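Nonribosomal peptide synthase (Streptomyces sp. MJ635-86F5, PDB 5JJP) probably activates an aliphatic beta-amino acid with ATP, forming the aminoacyl adenylate as an adenylation enzyme of the ANL superfamily. Local coordinates at residues E66-A71 with T94-A99; D70-E75 with A153-K158; V87-P92 with S227-D232; A99-C104 with L109-T114. All coordinates share one frame; numbering follows the deposited sequence.

Contact 1 (E66-A71 with T94-A99); sequences EAQADA and TADAVA
Q68 reaches from helix 62-77 to D96, near the start of helix 95-107. Its amide nitrogen NE2 donates to D96 OD1 at 3.0 Å. The bond is nearly straight. The acceptor lies in the plane of the Q68 amide. The donor, in contrast, comes in from above the carboxylate plane of D96, and the two planes are turned 45° apart. Carbon contacts back this bond. The methyl CB of A99 packs against Q68 CG at 3.5 Å, so the aliphatic part of the glutamine lies on the alanine while its amide goes on to the acid. The same A99 CB sits 3.7 Å from A69 N, close to the helix backbone itself.

The shape of the Q68 side chain makes this double role possible. CG is trans to the backbone N (chi1 -174°), and the chain then bends at chi2, which turns the amide toward D96. A99 points its CB at helix 62-77, next to A69. The helices come close here, with the CA atoms of A69 and A99 4.2 Å apart. At the start of the second helix, T94 is the N-cap. Its OG1 accepts from A97 N at 3.1 Å.

The two helix segments cross at -54°. A hydrogen bond from A95 N to E50 ties the start of helix 95-107 to strand 46-51, on which V98 also packs. On helix 62-77, E66 and D70 form salt bridges with R32 of helix 31-37.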
loop_
_atom_site.group_PDB
_atom_site.type_symbol
_atom_site.label_atom_id
_atom_site.label_comp_id
_atom_site.label_asym_id
_atom_site.label_seq_id
_atom_site.Cartn_x
_atom_site.Cartn_y
_atom_site.Cartn_z
ATOM N N GLU A 66 18.297 4.208 -2.754
ATOM C CA GLU A 66 18.513 3.792 -4.114
ATOM C C GLU A 66 19.751 2.967 -4.278
ATOM O O GLU A 66 19.765 2.031 -5.067
ATOM C CB GLU A 66 18.639 4.977 -5.032
ATOM C CG GLU A 66 17.369 5.735 -5.195
ATOM C CD GLU A 66 17.306 6.458 -6.504
ATOM O OE1 GLU A 66 17.258 7.699 -6.495
ATOM O OE2 GLU A 66 17.391 5.765 -7.534
ATOM N N ALA A 67 20.845 3.356 -3.609
ATOM C CA ALA A 67 22.095 2.590 -3.728
ATOM C C ALA A 67 21.832 1.159 -3.250
ATOM O O ALA A 67 22.296 0.184 -3.856
ATOM C CB ALA A 67 23.238 3.237 -2.927
ATOM N N GLN A 68 21.117 1.045 -2.141
ATOM C CA GLN A 68 20.863 -0.276 -1.588
ATOM C C GLN A 68 19.909 -1.089 -2.539
ATOM O O GLN A 68 20.165 -2.271 -2.806
ATOM C CB GLN A 68 20.313 -0.160 -0.175
ATOM C CG GLN A 68 20.149 -1.478 0.544
ATOM C CD GLN A 68 21.460 -2.059 1.038
ATOM O OE1 GLN A 68 22.441 -2.142 0.307
ATOM N NE2 GLN A 68 21.479 -2.488 2.302
ATOM N N ALA A 69 18.881 -0.435 -3.088
ATOM C CA ALA A 69 18.027 -1.045 -4.078
ATOM C C ALA A 69 18.829 -1.572 -5.262
ATOM O O ALA A 69 18.609 -2.699 -5.740
ATOM C CB ALA A 69 16.974 -0.075 -4.563
ATOM N N ASP A 70 19.727 -0.737 -5.763
ATOM C CA ASP A 70 20.534 -1.097 -6.906
ATOM C C ASP A 70 21.504 -2.276 -6.572
ATOM O O ASP A 70 21.733 -3.149 -7.439
ATOM C CB ASP A 70 21.331 0.114 -7.419
ATOM C CG ASP A 70 20.444 1.163 -8.105
ATOM O OD1 ASP A 70 19.304 0.864 -8.431
ATOM O OD2 ASP A 70 20.883 2.338 -8.221
ATOM N N ALA A 71 22.077 -2.270 -5.370
ATOM C CA ALA A 71 23.023 -3.301 -5.028
ATOM C C ALA A 71 22.289 -4.611 -4.911
ATOM O O ALA A 71 22.756 -5.645 -5.360
ATOM C CB ALA A 71 23.734 -2.965 -3.758
ATOM N N THR A 94 11.261 -2.424 7.072
ATOM C CA THR A 94 12.520 -1.773 7.420
ATOM C C THR A 94 13.079 -1.143 6.183
ATOM O O THR A 94 12.696 -1.510 5.075
ATOM C CB THR A 94 13.571 -2.807 7.882
ATOM O OG1 THR A 94 13.835 -3.738 6.830
ATOM C CG2 THR A 94 13.064 -3.553 9.117
ATOM N N ALA A 95 14.043 -0.245 6.350
ATOM C CA ALA A 95 14.696 0.355 5.204
ATOM C C ALA A 95 15.214 -0.702 4.217
ATOM O O ALA A 95 15.083 -0.539 3.013
ATOM C CB ALA A 95 15.867 1.267 5.668
ATOM N N ASP A 96 15.858 -1.747 4.715
ATOM C CA ASP A 96 16.349 -2.816 3.830
ATOM C C ASP A 96 15.239 -3.612 3.124
ATOM O O ASP A 96 15.404 -4.006 1.946
ATOM C CB ASP A 96 17.255 -3.770 4.598
ATOM C CG ASP A 96 18.670 -3.195 4.817
ATOM O OD1 ASP A 96 19.065 -2.296 4.020
ATOM O OD2 ASP A 96 19.390 -3.654 5.746
ATOM N N ALA A 97 14.101 -3.793 3.771
ATOM C CA ALA A 97 12.969 -4.462 3.122
ATOM C C ALA A 97 12.420 -3.567 2.002
ATOM O O ALA A 97 11.991 -4.045 0.940
ATOM C CB ALA A 97 11.862 -4.741 4.124
ATOM N N VAL A 98 12.505 -2.251 2.219
ATOM C CA VAL A 98 12.071 -1.317 1.161
ATOM C C VAL A 98 13.031 -1.406 -0.035
ATOM O O VAL A 98 12.604 -1.514 -1.186
ATOM C CB VAL A 98 11.964 0.129 1.698
ATOM C CG1 VAL A 98 11.616 1.096 0.569
ATOM C CG2 VAL A 98 10.940 0.223 2.824
ATOM N N ALA A 99 14.342 -1.339 0.228
ATOM C CA ALA A 99 15.326 -1.533 -0.850
ATOM C C ALA A 99 15.032 -2.857 -1.616
ATOM O O ALA A 99 15.063 -2.896 -2.838
ATOM C CB ALA A 99 16.724 -1.553 -0.305
#

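Contact 2 (D70-E75 with A153-K158)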
loop_
_atom_site.group_PDB
_atom_site.type_symbol
_atom_site.label_atom_id
_atom_site.label_comp_id
_atom_site.label_asym_id
_atom_site.label_seq_id
_atom_site.Cartn_x
_atom_site.Cartn_y
_atom_site.Cartn_z
ATOM N N ASP A 70 19.727 -0.737 -5.763
ATOM C CA ASP A 70 20.534 -1.097 -6.906
ATOM C C ASP A 70 21.504 -2.276 -6.572
ATOM O O ASP A 70 21.733 -3.149 -7.439
ATOM C CB ASP A 70 21.331 0.114 -7.419
ATOM C CG ASP A 70 20.444 1.163 -8.105
ATOM O OD1 ASP A 70 19.304 0.864 -8.431
ATOM O OD2 ASP A 70 20.883 2.338 -8.221
ATOM N N ALA A 71 22.077 -2.270 -5.370
ATOM C CA ALA A 71 23.023 -3.301 -5.028
ATOM C C ALA A 71 22.289 -4.611 -4.911
ATOM O O ALA A 71 22.756 -5.645 -5.360
ATOM C CB ALA A 71 23.734 -2.965 -3.758
ATOM N N TYR A 72 21.127 -4.568 -4.296
ATOM C CA TYR A 72 20.315 -5.740 -4.138
ATOM C C TYR A 72 19.932 -6.296 -5.498
ATOM O O TYR A 72 19.902 -7.501 -5.697
ATOM C CB TYR A 72 19.061 -5.412 -3.327
ATOM C CG TYR A 72 19.214 -5.341 -1.812
ATOM C CD1 TYR A 72 20.476 -5.446 -1.181
ATOM C CD2 TYR A 72 18.130 -5.131 -1.029
ATOM C CE1 TYR A 72 20.611 -5.377 0.203
ATOM C CE2 TYR A 72 18.260 -5.025 0.335
ATOM C CZ TYR A 72 19.506 -5.139 0.961
ATOM O OH TYR A 72 19.563 -5.109 2.330
ATOM N N ALA A 73 19.523 -5.393 -6.394
ATOM C CA ALA A 73 19.037 -5.771 -7.741
ATOM C C ALA A 73 20.100 -6.481 -8.529
ATOM O O ALA A 73 19.831 -7.508 -9.144
ATOM C CB ALA A 73 18.551 -4.546 -8.508
ATOM N N ALA A 74 21.327 -5.955 -8.492
ATOM C CA ALA A 74 22.464 -6.614 -9.156
ATOM C C ALA A 74 22.664 -8.068 -8.665
ATOM O O ALA A 74 22.795 -8.980 -9.472
ATOM C CB ALA A 74 23.747 -5.809 -8.946
ATOM N N GLU A 75 22.644 -8.276 -7.345
ATOM C CA GLU A 75 22.825 -9.621 -6.779
ATOM C C GLU A 75 21.609 -10.530 -7.083
ATOM O O GLU A 75 21.785 -11.677 -7.464
ATOM C CB GLU A 75 23.094 -9.537 -5.290
ATOM C CG GLU A 75 24.466 -8.990 -4.949
ATOM C CD GLU A 75 24.591 -8.600 -3.468
ATOM O OE1 GLU A 75 25.383 -9.291 -2.745
ATOM O OE2 GLU A 75 23.902 -7.608 -3.014
ATOM N N ALA A 153 16.999 -16.970 -0.006
ATOM C CA ALA A 153 18.034 -15.935 0.111
ATOM C C ALA A 153 17.703 -14.978 1.212
ATOM O O ALA A 153 16.555 -14.901 1.633
ATOM C CB ALA A 153 18.169 -15.174 -1.199
ATOM N N ARG A 154 18.721 -14.282 1.688
ATOM C CA ARG A 154 18.546 -13.304 2.734
ATOM C C ARG A 154 19.053 -12.022 2.240
ATOM O O ARG A 154 20.028 -11.984 1.461
ATOM C CB ARG A 154 19.326 -13.666 3.966
ATOM C CG ARG A 154 18.788 -14.868 4.689
ATOM C CD ARG A 154 19.861 -15.555 5.517
ATOM N NE ARG A 154 19.315 -16.808 6.059
ATOM C CZ ARG A 154 18.481 -16.846 7.078
ATOM N NH1 ARG A 154 18.075 -15.713 7.644
ATOM N NH2 ARG A 154 18.015 -18.001 7.495
ATOM N N PHE A 155 18.448 -10.941 2.722
ATOM C CA PHE A 155 18.987 -9.604 2.436
ATOM C C PHE A 155 19.275 -8.909 3.747
ATOM O O PHE A 155 18.556 -9.092 4.722
ATOM C CB PHE A 155 18.016 -8.794 1.568
ATOM C CG PHE A 155 16.722 -8.512 2.227
ATOM C CD1 PHE A 155 15.680 -9.373 2.120
ATOM C CD2 PHE A 155 16.556 -7.360 2.967
ATOM C CE1 PHE A 155 14.476 -9.130 2.765
ATOM C CE2 PHE A 155 15.364 -7.131 3.659
ATOM C CZ PHE A 155 14.323 -8.022 3.553
ATOM N N GLY A 156 20.332 -8.126 3.787
ATOM C CA GLY A 156 20.657 -7.331 5.006
ATOM C C GLY A 156 21.651 -6.241 4.647
ATOM O O GLY A 156 21.849 -5.954 3.454
ATOM N N PRO A 157 22.323 -5.679 5.647
ATOM C CA PRO A 157 23.193 -4.495 5.405
ATOM C C PRO A 157 24.301 -4.759 4.391
ATOM O O PRO A 157 24.580 -3.880 3.564
ATOM C CB PRO A 157 23.827 -4.213 6.788
ATOM C CG PRO A 157 22.989 -4.965 7.787
ATOM C CD PRO A 157 22.310 -6.096 7.056
ATOM N N LYS A 158 24.879 -5.961 4.419
ATOM C CA LYS A 158 25.954 -6.315 3.509
ATOM C C LYS A 158 25.522 -6.702 2.078
ATOM O O LYS A 158 26.346 -6.663 1.165
ATOM C CB LYS A 158 26.797 -7.449 4.097
ATOM C CG LYS A 158 26.099 -8.809 4.242
ATOM C CD LYS A 158 25.724 -9.537 2.937
ATOM C CE LYS A 158 26.753 -9.524 1.794
ATOM N NZ LYS A 158 27.750 -10.634 1.835
#
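Y72 of helix 62-77 reaches strand 151-156 and meets F155 and G156 with the far end of its ring. This is the tight part of the contact. Y72 OH donates to G156 O at 2.7 Å. The hydroxyl stands above the carbonyl plane, 55° out of it, while G156 O lies at the edge of the tyrosine ring, near the ring plane. F155 CB sits over one face of that ring, 4.3 Å from its centroid, in a CH-pi contact. With F155 CG between the backbone N and the carbonyl carbon (chi1 64°), the F155 ring follows at an oblique angle, the planes 59° apart, and its CD2 lies 3.9 Å from Y72 CE2. The F155 ring in turn has Y72 OH at its edge. Helix 95-107 packs on Y72 too, through A99 and A103.

The other side is looser. E75 and K158 carry opposite charges, but E75 OE1 and K158 NZ remain 5.3 Å apart. K158 and P157 are solvent-exposed. E75 instead makes a weak hydrogen bond to V160 N on the next strand.

The one polar group that Y72 brings into this buried setting is thus paired with a backbone carbonyl. The hydroxyl bond and the CH-pi contact together probably limit how far the ring can shift.

Contact 3 (V87-P92 with S227-D232)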
loop_
_atom_site.group_PDB
_atom_site.type_symbol
_atom_site.label_atom_id
_atom_site.label_comp_id
_atom_site.label_asym_id
_atom_site.label_seq_id
_atom_site.Cartn_x
_atom_site.Cartn_y
_atom_site.Cartn_z
ATOM N N VAL A 87 8.431 -13.716 -6.151
ATOM C CA VAL A 87 9.309 -13.751 -5.019
ATOM C C VAL A 87 8.465 -13.524 -3.754
ATOM O O VAL A 87 7.706 -12.579 -3.692
ATOM C CB VAL A 87 10.297 -12.606 -5.161
ATOM C CG1 VAL A 87 11.163 -12.485 -3.898
ATOM C CG2 VAL A 87 11.139 -12.829 -6.386
ATOM N N VAL A 88 8.547 -14.407 -2.769
ATOM C CA VAL A 88 7.947 -14.146 -1.458
ATOM C C VAL A 88 8.963 -13.327 -0.698
ATOM O O VAL A 88 10.077 -13.782 -0.496
ATOM C CB VAL A 88 7.650 -15.422 -0.669
ATOM C CG1 VAL A 88 7.014 -15.095 0.655
ATOM C CG2 VAL A 88 6.717 -16.306 -1.459
ATOM N N LEU A 89 8.584 -12.124 -0.301
ATOM C CA LEU A 89 9.458 -11.235 0.429
ATOM C C LEU A 89 8.978 -11.123 1.913
ATOM O O LEU A 89 7.932 -10.537 2.203
ATOM C CB LEU A 89 9.459 -9.880 -0.262
ATOM C CG LEU A 89 10.309 -8.780 0.301
ATOM C CD1 LEU A 89 11.748 -9.237 0.367
ATOM C CD2 LEU A 89 10.205 -7.540 -0.540
ATOM N N GLU A 90 9.727 -11.747 2.815
ATOM C CA GLU A 90 9.305 -11.856 4.214
ATOM C C GLU A 90 10.201 -11.060 5.152
ATOM O O GLU A 90 11.376 -11.383 5.311
ATOM C CB GLU A 90 9.287 -13.305 4.647
ATOM C CG GLU A 90 8.847 -13.532 6.085
ATOM C CD GLU A 90 8.426 -14.996 6.311
ATOM O OE1 GLU A 90 7.410 -15.436 5.692
ATOM O OE2 GLU A 90 9.095 -15.711 7.123
ATOM N N SER A 91 9.634 -10.035 5.745
ATOM C CA SER A 91 10.391 -9.167 6.609
ATOM C C SER A 91 9.483 -8.190 7.302
ATOM O O SER A 91 8.440 -7.805 6.766
ATOM C CB SER A 91 11.467 -8.411 5.800
ATOM O OG SER A 91 12.080 -7.343 6.516
ATOM N N PRO A 92 9.851 -7.801 8.540
ATOM C CA PRO A 92 9.179 -6.614 9.006
ATOM C C PRO A 92 9.545 -5.444 8.085
ATOM O O PRO A 92 10.558 -5.481 7.421
ATOM C CB PRO A 92 9.705 -6.433 10.433
ATOM C CG PRO A 92 11.021 -7.129 10.437
ATOM C CD PRO A 92 10.901 -8.247 9.470
ATOM N N SER A 227 0.905 -0.180 9.975
ATOM C CA SER A 227 0.409 -1.469 9.535
ATOM C C SER A 227 1.592 -2.368 9.126
ATOM O O SER A 227 2.611 -1.891 8.595
ATOM C CB SER A 227 -0.707 -1.307 8.496
ATOM O OG SER A 227 -0.150 -1.323 7.226
ATOM N N PRO A 228 1.516 -3.661 9.457
ATOM C CA PRO A 228 2.623 -4.613 9.186
ATOM C C PRO A 228 2.854 -4.835 7.706
ATOM O O PRO A 228 1.972 -4.562 6.894
ATOM C CB PRO A 228 2.142 -5.919 9.805
ATOM C CG PRO A 228 1.031 -5.550 10.738
ATOM C CD PRO A 228 0.391 -4.313 10.150
ATOM N N PHE A 229 4.049 -5.318 7.373
ATOM C CA PHE A 229 4.498 -5.448 5.986
ATOM C C PHE A 229 3.614 -6.388 5.126
ATOM O O PHE A 229 3.511 -6.201 3.892
ATOM C CB PHE A 229 5.945 -5.918 5.960
ATOM C CG PHE A 229 6.583 -5.891 4.588
ATOM C CD1 PHE A 229 6.865 -4.688 3.963
ATOM C CD2 PHE A 229 6.921 -7.068 3.926
ATOM C CE1 PHE A 229 7.471 -4.662 2.708
ATOM C CE2 PHE A 229 7.485 -7.053 2.663
ATOM C CZ PHE A 229 7.781 -5.856 2.053
ATOM N N SER A 230 2.967 -7.343 5.765
ATOM C CA SER A 230 2.076 -8.260 5.071
ATOM C C SER A 230 0.798 -7.550 4.648
ATOM O O SER A 230 -0.045 -8.153 3.993
ATOM C CB SER A 230 1.690 -9.445 5.991
ATOM O OG SER A 230 1.210 -8.978 7.247
ATOM N N PHE A 231 0.605 -6.309 5.095
ATOM C CA PHE A 231 -0.609 -5.578 4.742
ATOM C C PHE A 231 -0.366 -4.647 3.589
ATOM O O PHE A 231 0.644 -3.945 3.511
ATOM C CB PHE A 231 -1.197 -4.783 5.922
ATOM C CG PHE A 231 -1.926 -5.620 6.941
ATOM C CD1 PHE A 231 -1.225 -6.415 7.839
ATOM C CD2 PHE A 231 -3.312 -5.565 7.056
ATOM C CE1 PHE A 231 -1.896 -7.157 8.806
ATOM C CE2 PHE A 231 -3.993 -6.319 8.032
ATOM C CZ PHE A 231 -3.283 -7.119 8.903
ATOM N N ASP A 232 -1.297 -4.721 2.654
ATOM C CA ASP A 232 -1.402 -3.796 1.520
ATOM C C ASP A 232 -1.139 -2.310 1.901
ATOM O O ASP A 232 -0.465 -1.566 1.203
ATOM C CB ASP A 232 -2.852 -3.941 1.037
ATOM C CG ASP A 232 -3.089 -3.283 -0.253
ATOM O OD1 ASP A 232 -2.164 -3.297 -1.085
ATOM O OD2 ASP A 232 -4.189 -2.746 -0.436
#
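The turn after strand 222-225 meets the end of strand 87-90 here, so the contact links two different sheets of the AMP-binding fold. P228 to F231 form a type I beta turn, closed by the backbone bond from F231 N to P228 O. F231 then occupies the N-cap position of helix 232-243. F229 is the residue of this turn that extends toward strand 87-90.

Its CB lies 3.2 Å from S91 O, and the ring continues past that carbonyl to L89. The torsion that places CG trans to the backbone N (chi1 -171°) carries the ring in this direction. At the far end, F229 CE2 is 3.5 Å from L89 O, which lies at the ring edge, near its plane. F229 CZ touches the L89 methyl CD2 at 3.9 Å. The two side chains cross at about a right angle. S91 O approaches the ring obliquely, with F229 CD2 at 3.3 Å.

Beyond S91, the chain has its own local bond: S91 OG donates to P92 O at 2.6 Å. F101 of helix 95-107 and P113 of strand 111-114 also pack on F229, and I115 touches it from a loop. E90 forms a salt bridge with R143.

The segments meet by packing, with an aromatic ring against two carbonyl oxygens and one leucine methyl. The slightly positive hydrogens on the rim of the F229 ring are probably a favourable neighbour for L89 O. The hold between the segments therefore probably rests on van der Waals packing, with a weak electrostatic part from the ring rim.

Contact 4 (A99-C104 with L109-T114); sequences AAFLAC and LPFIPT
F101 of helix 95-107 lays its CB over one face of the F111 ring. CB stands 3.5 Å above the ring plane, displaced toward the rim, in a CH-pi contact with the centroid 3.9 Å away. F101 CB lies 3.6 Å from both F111 CZ and F111 CE2. The two rings are close to parallel, with planes at 22°, but they are slid apart and barely overlap. Their centroids are 5.7 Å apart. The turn at chi1 of F101 (79°), with CG between the backbone N and the carbonyl carbon, leads its ring away from the strand and leaves CB to make the contact.

C104 lies one helical turn further along. Its CB meets F111 CD2 at 4.0 Å, coming obliquely to the ring. The same C104 CB is 3.3 Å from L109 O. The backbone closes the gap here: L109 N donates to C104 O at 2.9 Å. F105, next on the helix, has its ring against both F101 and F111.

Helix 95-107 packs on strand 111-114, which follows it in the chain after a short turn. This is the second half of a beta-alpha-beta crossover from strand 87-90, whose two strands are parallel neighbours in the sheet.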
loop_
_atom_site.group_PDB
_atom_site.type_symbol
_atom_site.label_atom_id
_atom_site.label_comp_id
_atom_site.label_asym_id
_atom_site.label_seq_id
_atom_site.Cartn_x
_atom_site.Cartn_y
_atom_site.Cartn_z
ATOM N N ALA A 99 14.342 -1.339 0.228
ATOM C CA ALA A 99 15.326 -1.533 -0.850
ATOM C C ALA A 99 15.032 -2.857 -1.616
ATOM O O ALA A 99 15.063 -2.896 -2.838
ATOM C CB ALA A 99 16.724 -1.553 -0.305
ATOM N N ALA A 100 14.746 -3.921 -0.885
ATOM C CA ALA A 100 14.403 -5.236 -1.518
ATOM C C ALA A 100 13.200 -5.188 -2.435
ATOM O O ALA A 100 13.259 -5.728 -3.587
ATOM C CB ALA A 100 14.147 -6.271 -0.479
ATOM N N PHE A 101 12.133 -4.496 -2.007
ATOM C CA PHE A 101 10.951 -4.465 -2.872
ATOM C C PHE A 101 11.155 -3.556 -4.062
ATOM O O PHE A 101 10.728 -3.887 -5.168
ATOM C CB PHE A 101 9.622 -4.319 -2.116
ATOM C CG PHE A 101 9.265 -2.933 -1.656
ATOM C CD1 PHE A 101 8.955 -2.721 -0.317
ATOM C CD2 PHE A 101 9.042 -1.910 -2.560
ATOM C CE1 PHE A 101 8.590 -1.483 0.132
ATOM C CE2 PHE A 101 8.618 -0.682 -2.132
ATOM C CZ PHE A 101 8.392 -0.469 -0.780
ATOM N N LEU A 102 11.932 -2.490 -3.871
ATOM C CA LEU A 102 12.345 -1.680 -4.974
ATOM C C LEU A 102 13.224 -2.480 -5.970
ATOM O O LEU A 102 13.144 -2.277 -7.206
ATOM C CB LEU A 102 13.077 -0.411 -4.482
ATOM C CG LEU A 102 12.243 0.630 -3.775
ATOM C CD1 LEU A 102 13.133 1.765 -3.252
ATOM C CD2 LEU A 102 11.182 1.197 -4.691
ATOM N N ALA A 103 14.115 -3.303 -5.451
ATOM C CA ALA A 103 14.942 -4.090 -6.337
ATOM C C ALA A 103 14.030 -5.036 -7.153
ATOM O O ALA A 103 14.150 -5.109 -8.368
ATOM C CB ALA A 103 15.967 -4.886 -5.553
ATOM N N CYS A 104 13.078 -5.692 -6.494
ATOM C CA CYS A 104 12.139 -6.560 -7.216
ATOM C C CYS A 104 11.372 -5.800 -8.310
ATOM O O CYS A 104 11.217 -6.320 -9.419
ATOM C CB CYS A 104 11.141 -7.220 -6.266
ATOM S SG CYS A 104 11.896 -8.407 -5.103
ATOM N N LEU A 109 10.151 -8.543 -10.902
ATOM C CA LEU A 109 9.843 -9.729 -10.137
ATOM C C LEU A 109 8.718 -9.402 -9.175
ATOM O O LEU A 109 8.961 -8.802 -8.129
ATOM C CB LEU A 109 11.057 -10.252 -9.380
ATOM C CG LEU A 109 12.276 -10.558 -10.247
ATOM C CD1 LEU A 109 13.514 -10.881 -9.405
ATOM C CD2 LEU A 109 11.976 -11.724 -11.221
ATOM N N PRO A 110 7.496 -9.789 -9.517
ATOM C CA PRO A 110 6.449 -9.455 -8.611
ATOM C C PRO A 110 6.650 -10.182 -7.279
ATOM O O PRO A 110 6.922 -11.394 -7.247
ATOM C CB PRO A 110 5.181 -9.983 -9.309
ATOM C CG PRO A 110 5.654 -11.047 -10.225
ATOM C CD PRO A 110 6.988 -10.549 -10.684
ATOM N N PHE A 111 6.477 -9.453 -6.191
ATOM C CA PHE A 111 6.663 -10.035 -4.868
ATOM C C PHE A 111 5.353 -10.153 -4.106
ATOM O O PHE A 111 4.398 -9.447 -4.367
ATOM C CB PHE A 111 7.686 -9.211 -4.070
ATOM C CG PHE A 111 7.230 -7.837 -3.762
ATOM C CD1 PHE A 111 6.542 -7.574 -2.622
ATOM C CD2 PHE A 111 7.517 -6.781 -4.646
ATOM C CE1 PHE A 111 6.109 -6.285 -2.368
ATOM C CE2 PHE A 111 7.066 -5.513 -4.401
ATOM C CZ PHE A 111 6.376 -5.262 -3.257
ATOM N N ILE A 112 5.360 -11.049 -3.152
ATOM C CA ILE A 112 4.260 -11.272 -2.237
ATOM C C ILE A 112 4.850 -10.893 -0.903
ATOM O O ILE A 112 5.726 -11.611 -0.432
ATOM C CB ILE A 112 3.873 -12.753 -2.032
ATOM C CG1 ILE A 112 3.871 -13.593 -3.303
ATOM C CG2 ILE A 112 2.567 -12.888 -1.311
ATOM C CD1 ILE A 112 3.092 -13.059 -4.424
ATOM N N PRO A 113 4.334 -9.827 -0.251
ATOM C CA PRO A 113 4.912 -9.423 1.042
ATOM C C PRO A 113 4.360 -10.223 2.193
ATOM O O PRO A 113 3.169 -10.460 2.279
ATOM C CB PRO A 113 4.512 -7.953 1.155
ATOM C CG PRO A 113 3.213 -7.896 0.425
ATOM C CD PRO A 113 3.304 -8.872 -0.711
ATOM N N THR A 114 5.252 -10.630 3.079
ATOM C CA THR A 114 4.905 -11.526 4.170
ATOM C C THR A 114 5.666 -11.060 5.414
ATOM O O THR A 114 6.678 -10.357 5.297
ATOM C CB THR A 114 5.262 -12.953 3.666
ATOM O OG1 THR A 114 4.112 -13.545 3.026
ATOM C CG2 THR A 114 5.673 -13.820 4.685
#

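All four contacts lie in the AMP-binding part of the chain. Contacts 1 and 2 start from the same helix, 62-77, share D70 and A71, and have centres about 8 Å apart. Contact 4 shares A99 and helix 95-107 with contact 1, about 10 Å away. Contact 3 is about 9 Å from contact 4, and strands 87-90 and 111-114 of these contacts are neighbours in one sheet, which strand 151-156 of contact 2 also joins. Along the chain, contact 1 precedes contact 4, the two meeting at A99. Contacts 2 and 3 both span contact 4. Contacts 1, 2 and 4 thus knit two helices to one sheet, and contact 3 joins that sheet to the next.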